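Penicillin-binding protein 2 (Pbp2) (Helicobacter pylori, PDB 5LP5) probably cross-links peptidoglycan as a penicillin-binding enzyme of the inner membrane, and forms a complex with the cell-shape protein MreC. Local coordinates at residues A[44-49]-A[205-210]; A[178-183]-A[198-203]; A[535-540]-A[562-567]; A[541-546]-A[569-574]; A[374-379]-A[426-431]. One frame throughout, in Å; residues are numbered along the deposited sequence.

Contact 1: residues A[44-49]-A[205-210]; sequences TKKEFL and YKIMRV
Lys45 and Met208 face each other as a hydrogen-bonded pair of antiparallel strands, and their side chains run side by side in the same direction. The firmer of their two backbone bonds runs from Met208 N to Lys45 O (2.8 Å, 156° at the hydrogen); its return partner, Lys45 N to Met208 O, is weak. With CG anti to the backbone N (chi1 -180°), the Lys45 chain leaves the strand past Val210. Lys45 CB lies 3.7 Å from Val210 CG1, and Lys45 CD comes back to the same methyl at 3.8 Å. A bend at the last torsion carries the ammonium on, leaving Lys45 NZ 3.7 Å from Met208 CE and 3.6 Å from Glu47 OE1, a long salt bridge along its own strand; Glu216 offers a second, weak one. On the other face Lys46 reaches over the Tyr205 ring, Lys46 NZ 4.8 Å from the ring centroid in a cation-pi contact, while the Tyr205 hydroxyl bonds to Glu221. Leu49 also packs on Tyr220 of the MreC chain. The whole is an antiparallel beta ladder, in which 204-210 is the central strand of a three-stranded sheet flanked by 43-49 and 216-223.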
# COMPACT_ATOMS: atom_id res chain seq x y z
N THR A 44 -1.71 -1.79 -32.54
CA THR A 44 -1.00 -1.94 -31.27
C THR A 44 -1.84 -1.50 -30.07
O THR A 44 -2.97 -1.05 -30.23
CB THR A 44 0.29 -1.10 -31.28
OG1 THR A 44 -0.03 0.29 -31.13
CG2 THR A 44 1.08 -1.32 -32.59
N LYS A 45 -1.27 -1.65 -28.88
CA LYS A 45 -2.01 -1.43 -27.63
C LYS A 45 -1.06 -1.04 -26.49
O LYS A 45 -0.02 -1.65 -26.31
CB LYS A 45 -2.75 -2.73 -27.25
CG LYS A 45 -3.56 -2.65 -25.98
CD LYS A 45 -3.91 -4.05 -25.47
CE LYS A 45 -4.07 -4.05 -23.96
NZ LYS A 45 -3.65 -5.35 -23.38
N LYS A 46 -1.45 -0.03 -25.71
CA LYS A 46 -0.61 0.54 -24.64
C LYS A 46 -1.13 0.19 -23.25
O LYS A 46 -2.31 -0.01 -23.03
CB LYS A 46 -0.57 2.06 -24.78
CG LYS A 46 0.49 2.76 -23.96
CD LYS A 46 0.68 4.21 -24.43
CE LYS A 46 1.92 4.86 -23.81
NZ LYS A 46 1.99 6.34 -23.95
N GLU A 47 -0.21 0.11 -22.30
CA GLU A 47 -0.56 -0.28 -20.95
C GLU A 47 0.42 0.36 -20.00
O GLU A 47 1.62 0.11 -20.10
CB GLU A 47 -0.51 -1.80 -20.80
CG GLU A 47 -1.19 -2.33 -19.56
CD GLU A 47 -1.83 -3.70 -19.80
OE1 GLU A 47 -1.36 -4.42 -20.72
OE2 GLU A 47 -2.79 -4.04 -19.07
N PHE A 48 -0.08 1.22 -19.11
CA PHE A 48 0.80 1.91 -18.18
C PHE A 48 1.18 1.00 -17.01
O PHE A 48 0.39 0.17 -16.57
CB PHE A 48 0.15 3.18 -17.66
CG PHE A 48 -0.03 4.23 -18.70
CD1 PHE A 48 1.03 4.99 -19.13
CD2 PHE A 48 -1.28 4.46 -19.24
CE1 PHE A 48 0.86 5.96 -20.09
CE2 PHE A 48 -1.47 5.43 -20.19
CZ PHE A 48 -0.39 6.18 -20.63
N LEU A 49 2.39 1.20 -16.50
CA LEU A 49 2.91 0.43 -15.39
C LEU A 49 3.10 1.42 -14.26
O LEU A 49 4.05 2.21 -14.29
CB LEU A 49 4.24 -0.23 -15.74
CG LEU A 49 4.31 -1.09 -17.01
CD1 LEU A 49 5.75 -1.12 -17.53
CD2 LEU A 49 3.76 -2.50 -16.78
N TYR A 205 5.59 2.42 -19.17
CA TYR A 205 4.55 1.96 -20.06
C TYR A 205 5.03 0.76 -20.85
O TYR A 205 6.23 0.48 -20.94
CB TYR A 205 4.09 3.10 -20.98
CG TYR A 205 5.15 3.64 -21.94
CD1 TYR A 205 5.35 3.07 -23.17
CD2 TYR A 205 5.91 4.75 -21.61
CE1 TYR A 205 6.29 3.55 -24.05
CE2 TYR A 205 6.86 5.25 -22.48
CZ TYR A 205 7.04 4.65 -23.70
OH TYR A 205 7.97 5.15 -24.59
N LYS A 206 4.08 0.05 -21.44
CA LYS A 206 4.41 -1.12 -22.22
C LYS A 206 3.50 -1.21 -23.42
O LYS A 206 2.30 -1.32 -23.27
CB LYS A 206 4.25 -2.34 -21.33
CG LYS A 206 4.30 -3.66 -22.05
CD LYS A 206 4.59 -4.74 -21.03
CE LYS A 206 4.37 -6.11 -21.64
NZ LYS A 206 5.14 -7.15 -20.90
N ILE A 207 4.07 -1.11 -24.61
CA ILE A 207 3.31 -1.12 -25.86
C ILE A 207 3.46 -2.49 -26.53
O ILE A 207 4.56 -3.01 -26.68
CB ILE A 207 3.82 -0.06 -26.84
CG1 ILE A 207 3.79 1.32 -26.18
CG2 ILE A 207 2.96 -0.01 -28.08
CD1 ILE A 207 4.28 2.44 -27.08
N MET A 208 2.33 -3.05 -26.96
CA MET A 208 2.26 -4.44 -27.40
C MET A 208 1.48 -4.63 -28.68
O MET A 208 0.50 -3.94 -28.93
CB MET A 208 1.59 -5.28 -26.32
CG MET A 208 2.30 -5.20 -24.99
SD MET A 208 1.61 -6.41 -23.88
CE MET A 208 0.07 -5.61 -23.45
N ARG A 209 1.93 -5.58 -29.50
CA ARG A 209 1.17 -6.02 -30.68
C ARG A 209 -0.01 -6.90 -30.23
O ARG A 209 0.12 -7.74 -29.34
CB ARG A 209 2.09 -6.76 -31.67
CG ARG A 209 1.42 -7.08 -33.01
CD ARG A 209 2.40 -7.67 -33.99
NE ARG A 209 3.44 -6.71 -34.33
CZ ARG A 209 4.60 -7.01 -34.91
NH1 ARG A 209 4.89 -8.27 -35.24
NH2 ARG A 209 5.47 -6.05 -35.17
N VAL A 210 -1.17 -6.69 -30.86
CA VAL A 210 -2.38 -7.43 -30.53
C VAL A 210 -3.08 -7.89 -31.81
O VAL A 210 -2.88 -7.34 -32.90
CB VAL A 210 -3.37 -6.58 -29.69
CG1 VAL A 210 -2.80 -6.29 -28.31
CG2 VAL A 210 -3.75 -5.28 -30.42

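Contact 2: residues A[178-183]-A[198-203]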
# COMPACT_ATOMS: atom_id res chain seq x y z
N GLU A 178 1.00 17.16 -14.27
CA GLU A 178 0.25 16.30 -15.19
C GLU A 178 0.32 14.81 -14.82
O GLU A 178 -0.64 14.08 -15.02
CB GLU A 178 0.71 16.52 -16.64
CG GLU A 178 2.19 16.28 -16.90
CD GLU A 178 2.53 16.28 -18.38
OE1 GLU A 178 1.73 16.81 -19.19
OE2 GLU A 178 3.61 15.77 -18.75
N GLU A 179 1.45 14.38 -14.24
CA GLU A 179 1.63 12.97 -13.89
C GLU A 179 0.89 12.50 -12.61
O GLU A 179 1.02 11.35 -12.21
CB GLU A 179 3.12 12.61 -13.78
CG GLU A 179 3.31 11.10 -13.74
CD GLU A 179 4.74 10.65 -13.68
OE1 GLU A 179 5.61 11.27 -14.33
OE2 GLU A 179 4.98 9.64 -12.99
N ASN A 180 0.10 13.36 -11.99
CA ASN A 180 -0.76 12.92 -10.89
C ASN A 180 -1.92 12.04 -11.38
O ASN A 180 -2.63 11.45 -10.57
CB ASN A 180 -1.34 14.12 -10.13
CG ASN A 180 -0.29 14.90 -9.35
OD1 ASN A 180 0.69 14.34 -8.86
ND2 ASN A 180 -0.52 16.20 -9.19
N GLN A 181 -2.11 11.96 -12.69
CA GLN A 181 -3.30 11.34 -13.27
C GLN A 181 -3.32 9.82 -13.24
O GLN A 181 -4.39 9.22 -13.20
CB GLN A 181 -3.48 11.79 -14.73
CG GLN A 181 -2.34 11.38 -15.65
CD GLN A 181 -2.76 11.28 -17.10
OE1 GLN A 181 -3.76 10.64 -17.44
NE2 GLN A 181 -1.99 11.92 -17.96
N TYR A 182 -2.15 9.19 -13.27
CA TYR A 182 -2.07 7.74 -13.44
C TYR A 182 -2.43 6.99 -12.16
O TYR A 182 -2.83 5.83 -12.21
CB TYR A 182 -0.69 7.31 -13.92
CG TYR A 182 -0.32 7.88 -15.26
CD1 TYR A 182 -1.00 7.48 -16.41
CD2 TYR A 182 0.70 8.83 -15.39
CE1 TYR A 182 -0.68 8.02 -17.65
CE2 TYR A 182 1.03 9.37 -16.62
CZ TYR A 182 0.35 8.96 -17.76
OH TYR A 182 0.68 9.49 -18.99
N SER A 183 -2.29 7.66 -11.03
CA SER A 183 -2.66 7.09 -9.73
C SER A 183 -3.94 7.68 -9.15
O SER A 183 -4.69 6.99 -8.49
CB SER A 183 -1.51 7.24 -8.72
OG SER A 183 -0.74 8.40 -8.99
N LEU A 198 8.68 12.33 -5.24
CA LEU A 198 9.49 11.18 -4.83
C LEU A 198 8.62 9.97 -4.53
O LEU A 198 8.78 8.92 -5.13
CB LEU A 198 10.34 11.53 -3.60
CG LEU A 198 11.16 10.41 -2.96
CD1 LEU A 198 12.24 10.00 -3.92
CD2 LEU A 198 11.78 10.81 -1.64
N LEU A 199 7.69 10.14 -3.59
CA LEU A 199 6.87 9.03 -3.07
C LEU A 199 6.04 8.35 -4.15
O LEU A 199 5.84 7.12 -4.15
CB LEU A 199 5.97 9.53 -1.94
CG LEU A 199 6.75 9.87 -0.66
CD1 LEU A 199 5.93 10.76 0.27
CD2 LEU A 199 7.17 8.58 0.05
N GLN A 200 5.56 9.17 -5.09
CA GLN A 200 4.71 8.69 -6.16
C GLN A 200 5.50 7.91 -7.19
O GLN A 200 5.02 6.93 -7.74
CB GLN A 200 4.04 9.88 -6.85
CG GLN A 200 2.98 9.45 -7.84
CD GLN A 200 1.88 10.47 -7.96
OE1 GLN A 200 2.09 11.57 -8.49
NE2 GLN A 200 0.70 10.13 -7.44
N GLY A 201 6.71 8.35 -7.46
CA GLY A 201 7.53 7.71 -8.49
C GLY A 201 7.13 8.07 -9.90
O GLY A 201 6.27 8.92 -10.11
N LYS A 202 7.75 7.43 -10.88
CA LYS A 202 7.53 7.71 -12.30
C LYS A 202 6.80 6.53 -12.94
O LYS A 202 7.12 5.38 -12.65
CB LYS A 202 8.85 7.94 -13.04
CG LYS A 202 9.77 8.95 -12.40
CD LYS A 202 11.24 8.65 -12.68
CE LYS A 202 11.63 9.03 -14.10
NZ LYS A 202 11.61 10.51 -14.29
N VAL A 203 5.82 6.81 -13.80
CA VAL A 203 5.18 5.74 -14.55
C VAL A 203 6.11 5.21 -15.61
O VAL A 203 7.01 5.90 -16.08
CB VAL A 203 3.90 6.16 -15.28
CG1 VAL A 203 2.77 6.40 -14.29
CG2 VAL A 203 4.17 7.35 -16.21
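Tyr182 and Val203 bring two irregular pieces of backbone together, their CA atoms 7.6 Å apart. Residues 178-180 make a 3-10 turn that runs into a loop, while the facing chain leaves helix 196-200 at Gly201, whose positive phi (77°) turns it out of the helical path toward Val203. No strand ladder forms, and a single hydrogen bond spans the gap: Val203 N donates to Glu179 OE2 (3.1 Å, 147° at the hydrogen). The N-H comes down on the carboxylate from above its plane. Glu179 gets there because chi1 (-167°) sets CG trans to the backbone N and the chain beyond is extended, so the acid spans the distance to a backbone amide just past the helix.

Beside this bond Val203 lays CG1 obliquely against the Tyr182 ring, 3.4 Å from CD2, with CG2 next to it 3.8 Å from CE2; the two side chains are roughly perpendicular. Gln181 CG covers one face of the same ring. The Gln200 amide points in between Asn180 and Ser183 without a clear bond to either, and Asn180 ND2 is instead held by Asp173 O. Around this site, Lys202 N bonds to Ser226 OG, Leu198 and Leu199 rest on Leu231, and the Tyr182 ring meets Phe48, so the site lies between two sheets, the mixed one at Leu231 and the three-stranded one at Phe48.

Contact 3: residues A[535-540]-A[562-567]; sequences MEYFHR and VEHGEG
His564 is the hub that joins the two loops, and its ND1 gives the one hydrogen bond between them, to Arg540 O at 2.8 Å. A chi1 of -57°, placing CG on the far side from the carbonyl carbon, turns the ring to the 535-540 loop. The bond is nearly straight (172° at the hydrogen) and lies in the imidazole plane, so it fixes the ring's rotation. Above one face of that ring Phe538 CA forms a CH-pi contact, 4.0 Å from the centroid. The Tyr537 and Phe538 rings meet the imidazole obliquely, completing an aromatic cluster, and His564 CB leans off-centre over the Tyr537 ring.

Two nitrogens of the Arg540 guanidinium find an acceptor within their own loop. They grip Met535 side-on, Arg540 NE at 2.9 Å and NH2 at 3.1 Å from the single atom Met535 O, which lies in the guanidinium plane. Glu566 OE1 instead sits over one face, 3.7 Å from Arg540 NE: a long salt bridge of charges alone, with no N-H aimed at it. Tyr537 CA covers the opposite face. Glu566 OE2 accepts from Lys533 N, and His564 N bonds to His542 ND1. Tyr537 OH pairs with Arg251, and Glu563 OE2 takes a salt bridge from Arg301 and a hydrogen bond with Tyr307.

Gly565 N bonds to Val562 O at 2.8 Å, closing a type II turn with His564 at its third position. That turn leaves strand 556-562 toward helix 572-584, while the 535-540 loop leads into strand 542-549, next to 556-562 in the sheet.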
# COMPACT_ATOMS: atom_id res chain seq x y z
N MET A 535 -7.17 32.00 37.47
CA MET A 535 -7.32 32.43 36.08
C MET A 535 -7.99 31.34 35.24
O MET A 535 -7.55 30.19 35.24
CB MET A 535 -5.93 32.82 35.53
CG MET A 535 -5.90 34.04 34.61
SD MET A 535 -4.46 35.12 34.86
CE MET A 535 -4.24 35.90 33.26
N GLU A 536 -9.06 31.70 34.53
CA GLU A 536 -9.80 30.75 33.69
C GLU A 536 -8.96 30.37 32.46
O GLU A 536 -8.22 31.19 31.95
CB GLU A 536 -11.15 31.34 33.26
CG GLU A 536 -12.14 30.32 32.70
CD GLU A 536 -12.07 30.15 31.18
OE1 GLU A 536 -11.94 31.18 30.48
OE2 GLU A 536 -12.14 29.00 30.70
N TYR A 537 -9.11 29.12 32.01
CA TYR A 537 -8.14 28.47 31.12
C TYR A 537 -7.65 29.31 29.92
O TYR A 537 -6.45 29.41 29.70
CB TYR A 537 -8.69 27.11 30.65
CG TYR A 537 -7.71 26.32 29.81
CD1 TYR A 537 -7.04 25.20 30.33
CD2 TYR A 537 -7.45 26.68 28.50
CE1 TYR A 537 -6.13 24.50 29.56
CE2 TYR A 537 -6.56 25.98 27.72
CZ TYR A 537 -5.90 24.90 28.24
OH TYR A 537 -5.03 24.27 27.38
N PHE A 538 -8.56 29.92 29.16
CA PHE A 538 -8.18 30.62 27.91
C PHE A 538 -7.51 31.98 28.11
O PHE A 538 -6.93 32.53 27.18
CB PHE A 538 -9.39 30.75 27.00
CG PHE A 538 -9.74 29.48 26.31
CD1 PHE A 538 -8.97 29.05 25.25
CD2 PHE A 538 -10.79 28.70 26.76
CE1 PHE A 538 -9.26 27.86 24.62
CE2 PHE A 538 -11.08 27.51 26.13
CZ PHE A 538 -10.32 27.09 25.06
N HIS A 539 -7.62 32.52 29.31
CA HIS A 539 -7.00 33.81 29.62
C HIS A 539 -5.53 33.66 30.01
O HIS A 539 -4.76 34.63 30.01
CB HIS A 539 -7.79 34.52 30.72
CG HIS A 539 -8.85 35.42 30.17
ND1 HIS A 539 -10.18 35.06 30.08
CD2 HIS A 539 -8.76 36.66 29.64
CE1 HIS A 539 -10.86 36.05 29.54
NE2 HIS A 539 -10.03 37.03 29.26
N ARG A 540 -5.14 32.42 30.30
CA ARG A 540 -3.83 32.11 30.83
C ARG A 540 -2.74 32.39 29.82
O ARG A 540 -2.90 32.17 28.61
CB ARG A 540 -3.77 30.65 31.26
CG ARG A 540 -4.69 30.33 32.43
CD ARG A 540 -4.69 28.85 32.75
NE ARG A 540 -5.60 28.55 33.85
CZ ARG A 540 -5.87 27.33 34.30
NH1 ARG A 540 -5.32 26.25 33.75
NH2 ARG A 540 -6.73 27.18 35.31
N VAL A 562 3.58 25.00 25.77
CA VAL A 562 2.24 24.57 26.19
C VAL A 562 1.26 25.73 26.18
O VAL A 562 1.40 26.68 26.95
CB VAL A 562 2.22 23.91 27.59
CG1 VAL A 562 0.80 23.57 28.00
CG2 VAL A 562 3.06 22.65 27.60
N GLU A 563 0.27 25.65 25.31
CA GLU A 563 -0.73 26.70 25.23
C GLU A 563 -1.42 26.86 26.57
O GLU A 563 -1.89 25.88 27.15
CB GLU A 563 -1.74 26.43 24.11
CG GLU A 563 -1.19 26.76 22.72
CD GLU A 563 -2.22 26.58 21.62
OE1 GLU A 563 -3.39 26.36 21.93
OE2 GLU A 563 -1.86 26.66 20.44
N HIS A 564 -1.45 28.10 27.06
CA HIS A 564 -2.07 28.44 28.33
C HIS A 564 -1.38 27.72 29.49
O HIS A 564 -1.97 27.48 30.54
CB HIS A 564 -3.57 28.14 28.25
CG HIS A 564 -4.25 28.88 27.13
ND1 HIS A 564 -4.16 30.25 26.97
CD2 HIS A 564 -5.02 28.43 26.10
CE1 HIS A 564 -4.86 30.61 25.91
NE2 HIS A 564 -5.39 29.53 25.37
N GLY A 565 -0.09 27.40 29.27
CA GLY A 565 0.74 26.70 30.26
C GLY A 565 1.08 27.56 31.46
O GLY A 565 1.76 27.11 32.38
N GLU A 566 0.64 28.81 31.42
CA GLU A 566 0.55 29.65 32.60
C GLU A 566 1.91 29.81 33.27
O GLU A 566 1.97 29.94 34.49
CB GLU A 566 -0.47 29.05 33.61
CG GLU A 566 -1.02 30.05 34.64
CD GLU A 566 -2.08 29.46 35.58
OE1 GLU A 566 -2.30 28.22 35.52
OE2 GLU A 566 -2.68 30.24 36.39
N GLY A 567 3.00 29.79 32.51
CA GLY A 567 4.31 30.00 33.11
C GLY A 567 5.39 29.00 32.72
O GLY A 567 5.19 27.78 32.80

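Contact 4: residues A[541-546]-A[569-574]; sequences SHAWIT and SKLGGL
Leu571, in the N-cap position of helix 572-584, packs onto Ala543 and Ile545 of strand 542-549, a helix-on-sheet contact in the five-stranded antiparallel sheet of the transpeptidase domain, whose fold belongs with the beta-lactamases. The apolar contacts carry it. Ala543 and Ile545 direct CB toward the helix, Trp544 between them away from it. Ala543 CB lies 3.6 Å from Leu571 CD1, and that same methyl rests against the strand backbone. The leucine and isoleucine chains pass alongside, running opposite ways, with Ile545 CG2 3.6 Å from Leu571 CB; Val562 of the adjacent strand also touches Leu571.

Polar bonds stay within each partner or lead outward. Leu574 N reaches back to Leu571 O (3.3 Å) as the helix begins. On the far face of the strand Trp544 NE1 bonds to Pro308 O and its ring packs on helix 441-453, while Thr546 OG1 pairs with Thr448 and Thr559. The strand is thus buried from both faces, by the C-terminal helix on one and helix 441-453 on the other. In Ile545 the CG1 branch points directly away from the backbone N (chi1 -177°) and runs along the helix start until Ile545 CD1 stands 4.1 Å from Gly572 CA.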
# COMPACT_ATOMS: atom_id res chain seq x y z
N SER A 541 -1.61 32.88 30.35
CA SER A 541 -0.39 33.07 29.57
C SER A 541 0.13 31.71 29.01
O SER A 541 -0.03 30.66 29.65
CB SER A 541 0.67 33.73 30.47
OG SER A 541 0.09 34.69 31.36
N HIS A 542 0.71 31.74 27.81
CA HIS A 542 1.36 30.56 27.25
C HIS A 542 2.74 30.37 27.89
O HIS A 542 3.32 31.32 28.45
CB HIS A 542 1.56 30.67 25.73
CG HIS A 542 0.31 30.96 24.97
ND1 HIS A 542 -0.85 30.23 25.12
CD2 HIS A 542 0.06 31.88 24.02
CE1 HIS A 542 -1.77 30.71 24.31
NE2 HIS A 542 -1.25 31.72 23.63
N ALA A 543 3.27 29.15 27.79
CA ALA A 543 4.49 28.78 28.49
C ALA A 543 5.56 28.25 27.55
O ALA A 543 5.29 27.35 26.76
CB ALA A 543 4.18 27.73 29.55
N TRP A 544 6.77 28.79 27.66
CA TRP A 544 7.90 28.34 26.86
C TRP A 544 8.97 27.73 27.75
O TRP A 544 9.08 28.07 28.94
CB TRP A 544 8.55 29.51 26.11
CG TRP A 544 7.88 29.98 24.86
CD1 TRP A 544 7.00 31.02 24.74
CD2 TRP A 544 8.06 29.46 23.55
NE1 TRP A 544 6.61 31.16 23.44
CE2 TRP A 544 7.25 30.22 22.68
CE3 TRP A 544 8.81 28.41 23.01
CZ2 TRP A 544 7.17 29.97 21.32
CZ3 TRP A 544 8.74 28.17 21.66
CH2 TRP A 544 7.93 28.94 20.83
N ILE A 545 9.77 26.85 27.15
CA ILE A 545 11.04 26.41 27.70
C ILE A 545 11.83 25.81 26.54
O ILE A 545 11.33 24.97 25.81
CB ILE A 545 10.88 25.38 28.84
CG1 ILE A 545 12.24 24.99 29.44
CG2 ILE A 545 10.09 24.16 28.36
CD1 ILE A 545 12.16 24.44 30.84
N THR A 546 13.05 26.29 26.36
CA THR A 546 13.94 25.75 25.34
C THR A 546 15.23 25.42 26.06
O THR A 546 15.46 25.90 27.14
CB THR A 546 14.14 26.74 24.18
OG1 THR A 546 14.73 26.07 23.07
CG2 THR A 546 15.00 27.91 24.60
N SER A 569 8.47 28.10 33.80
CA SER A 569 9.11 27.24 34.77
C SER A 569 8.30 25.97 35.03
O SER A 569 8.86 24.91 35.29
CB SER A 569 9.30 28.00 36.08
OG SER A 569 10.05 27.27 37.02
N LYS A 570 6.98 26.08 34.91
CA LYS A 570 6.04 24.97 35.09
C LYS A 570 6.26 23.82 34.08
O LYS A 570 5.64 22.78 34.19
CB LYS A 570 4.62 25.54 34.96
CG LYS A 570 3.53 24.92 35.84
CD LYS A 570 2.54 26.00 36.35
CE LYS A 570 1.07 25.72 36.01
NZ LYS A 570 0.60 24.37 36.41
N LEU A 571 7.14 24.03 33.11
CA LEU A 571 7.40 23.05 32.06
C LEU A 571 8.71 22.28 32.22
O LEU A 571 9.10 21.52 31.33
CB LEU A 571 7.43 23.75 30.71
CG LEU A 571 6.16 24.44 30.26
CD1 LEU A 571 6.38 24.93 28.83
CD2 LEU A 571 4.97 23.49 30.34
N GLY A 572 9.41 22.50 33.33
CA GLY A 572 10.64 21.77 33.61
C GLY A 572 10.42 20.28 33.80
O GLY A 572 11.30 19.49 33.50
N GLY A 573 9.24 19.89 34.28
CA GLY A 573 8.93 18.48 34.53
C GLY A 573 8.78 17.69 33.24
O GLY A 573 8.97 16.47 33.22
N LEU A 574 8.47 18.41 32.16
CA LEU A 574 8.31 17.81 30.83
C LEU A 574 9.65 17.73 30.11
O LEU A 574 9.94 16.73 29.45
CB LEU A 574 7.31 18.60 29.98
CG LEU A 574 5.87 18.78 30.47
CD1 LEU A 574 5.08 19.58 29.44
CD2 LEU A 574 5.16 17.46 30.77

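Contact 5: residues A[374-379]-A[426-431]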
# COMPACT_ATOMS: atom_id res chain seq x y z
N PHE A 374 19.16 48.80 29.37
CA PHE A 374 20.06 48.87 28.21
C PHE A 374 19.27 49.05 26.91
O PHE A 374 19.81 49.52 25.90
CB PHE A 374 20.99 47.66 28.13
CG PHE A 374 22.08 47.67 29.17
CD1 PHE A 374 23.22 48.47 29.02
CD2 PHE A 374 21.98 46.88 30.32
CE1 PHE A 374 24.22 48.48 29.99
CE2 PHE A 374 22.98 46.89 31.29
CZ PHE A 374 24.10 47.68 31.13
N GLY A 375 17.98 48.69 26.95
CA GLY A 375 17.07 48.87 25.83
C GLY A 375 16.85 50.34 25.51
O GLY A 375 16.60 50.70 24.36
N LEU A 376 16.93 51.17 26.55
CA LEU A 376 16.88 52.63 26.40
C LEU A 376 18.04 53.15 25.52
O LEU A 376 17.88 54.10 24.75
CB LEU A 376 16.93 53.33 27.77
CG LEU A 376 15.73 53.10 28.68
CD1 LEU A 376 16.04 53.53 30.10
CD2 LEU A 376 14.51 53.84 28.15
N GLU A 377 19.19 52.49 25.65
CA GLU A 377 20.43 52.94 25.02
C GLU A 377 20.72 52.27 23.65
O GLU A 377 21.65 52.68 22.94
CB GLU A 377 21.60 52.75 26.00
CG GLU A 377 21.39 53.41 27.38
CD GLU A 377 22.48 53.11 28.42
OE1 GLU A 377 23.55 52.56 28.06
OE2 GLU A 377 22.26 53.42 29.62
N ILE A 378 19.91 51.28 23.26
CA ILE A 378 20.10 50.58 21.97
C ILE A 378 19.06 51.00 20.95
O ILE A 378 17.88 51.13 21.28
CB ILE A 378 20.06 49.02 22.13
CG1 ILE A 378 20.54 48.31 20.85
CG2 ILE A 378 18.67 48.51 22.47
CD1 ILE A 378 21.98 48.58 20.50
N SER A 379 19.50 51.20 19.71
CA SER A 379 18.57 51.52 18.63
C SER A 379 17.86 50.25 18.18
O SER A 379 18.47 49.20 18.09
CB SER A 379 19.30 52.15 17.45
OG SER A 379 20.24 51.25 16.90
N ASP A 426 8.27 50.65 22.72
CA ASP A 426 8.25 49.52 21.77
C ASP A 426 9.58 48.76 21.79
O ASP A 426 9.60 47.53 21.80
CB ASP A 426 7.96 50.03 20.35
CG ASP A 426 6.71 50.91 20.28
OD1 ASP A 426 5.91 50.91 21.24
OD2 ASP A 426 6.52 51.61 19.27
N THR A 427 10.68 49.51 21.79
CA THR A 427 12.02 48.92 21.94
C THR A 427 12.10 48.10 23.22
O THR A 427 12.69 47.02 23.24
CB THR A 427 13.11 50.01 22.00
OG1 THR A 427 13.00 50.88 20.86
CG2 THR A 427 14.47 49.39 22.02
N LEU A 428 11.50 48.62 24.28
CA LEU A 428 11.60 48.00 25.60
C LEU A 428 10.77 46.75 25.74
O LEU A 428 11.26 45.75 26.26
CB LEU A 428 11.18 48.99 26.68
CG LEU A 428 12.08 50.21 26.82
CD1 LEU A 428 11.59 51.05 27.99
CD2 LEU A 428 13.52 49.79 27.03
N ILE A 429 9.51 46.80 25.31
CA ILE A 429 8.67 45.61 25.39
C ILE A 429 9.16 44.51 24.43
O ILE A 429 9.01 43.31 24.71
CB ILE A 429 7.18 45.93 25.15
CG1 ILE A 429 6.31 44.73 25.58
CG2 ILE A 429 6.92 46.26 23.69
CD1 ILE A 429 4.84 45.05 25.80
N THR A 430 9.77 44.92 23.33
CA THR A 430 10.36 43.98 22.37
C THR A 430 11.62 43.33 22.94
O THR A 430 11.87 42.16 22.69
CB THR A 430 10.64 44.67 21.02
OG1 THR A 430 9.41 45.20 20.49
CG2 THR A 430 11.26 43.69 20.01
N ALA A 431 12.39 44.08 23.73
CA ALA A 431 13.61 43.53 24.33
C ALA A 431 13.35 42.42 25.36
O ALA A 431 14.29 41.79 25.82
CB ALA A 431 14.45 44.64 24.96
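Leu428 and Thr427 meet the backbone around Gly375 through the torsions of their first bonds. In Leu428, with CG anti to the carbonyl carbon (chi1 -65°), CD1 prolongs the chain toward Leu376 and the side branch CD2 comes down on the Gly375 backbone. In Thr427 (chi1 -54°) it is the methyl CG2 that lies trans to the backbone N and faces the contact, while the hydroxyl turns beside that N and bonds to Trp422 NE1. The polar and apolar branches of one side chain are thereby sorted to different neighbours.

The two backbones come close here: Gly375 CA and Leu428 CA are 5.5 Å apart. With no side chain on Gly375, Leu428 CD2 settles directly on main chain, 3.7 Å from both Gly375 C and Leu376 N. Leu428 CD1 meets Leu376 CD2 at 4.0 Å, the two leucines crossing at a slant. Thr427 CG2 lies 3.4 Å from Gly375 O and looks on toward Ile378. The contact is wholly one of packing; the hydrogen bonds of these residues run to other partners, as where Asp426 O accepts from Thr430 OG1 (2.7 Å) and Thr430 N (3.0 Å), arriving from opposite faces of its carbonyl.

This close packing of helices 369-377 and 424-430 lies in the transpeptidase domain. At their C-terminal ends both rest on helix 314-324, Ile378 touching Phe321 and Asn324 while Ala431 touches Val317, and Phe374 packs on the loop beyond it.

The five contacts fall into two groups on opposite sides of the chain's centre. Contacts 1 and 2 belong to the dimerisation domain region and touch at Phe48 and Tyr182; the first is a surface strand ladder held by backbone bonds, the second a partly buried turn held by one carboxylate-amide bond. Contacts 3, 4 and 5 lie in the transpeptidase domain. Surface contact 3 joins the loops at the ends of strands 542-549 and 556-562 and relies on aromatic rings, a histidine-to-carbonyl hydrogen bond and a long ion pair, whereas contact 4, whose segments alternate with these, packs on 542-549 itself and is buried and apolar. Contact 5, also buried and apolar, joins two helices.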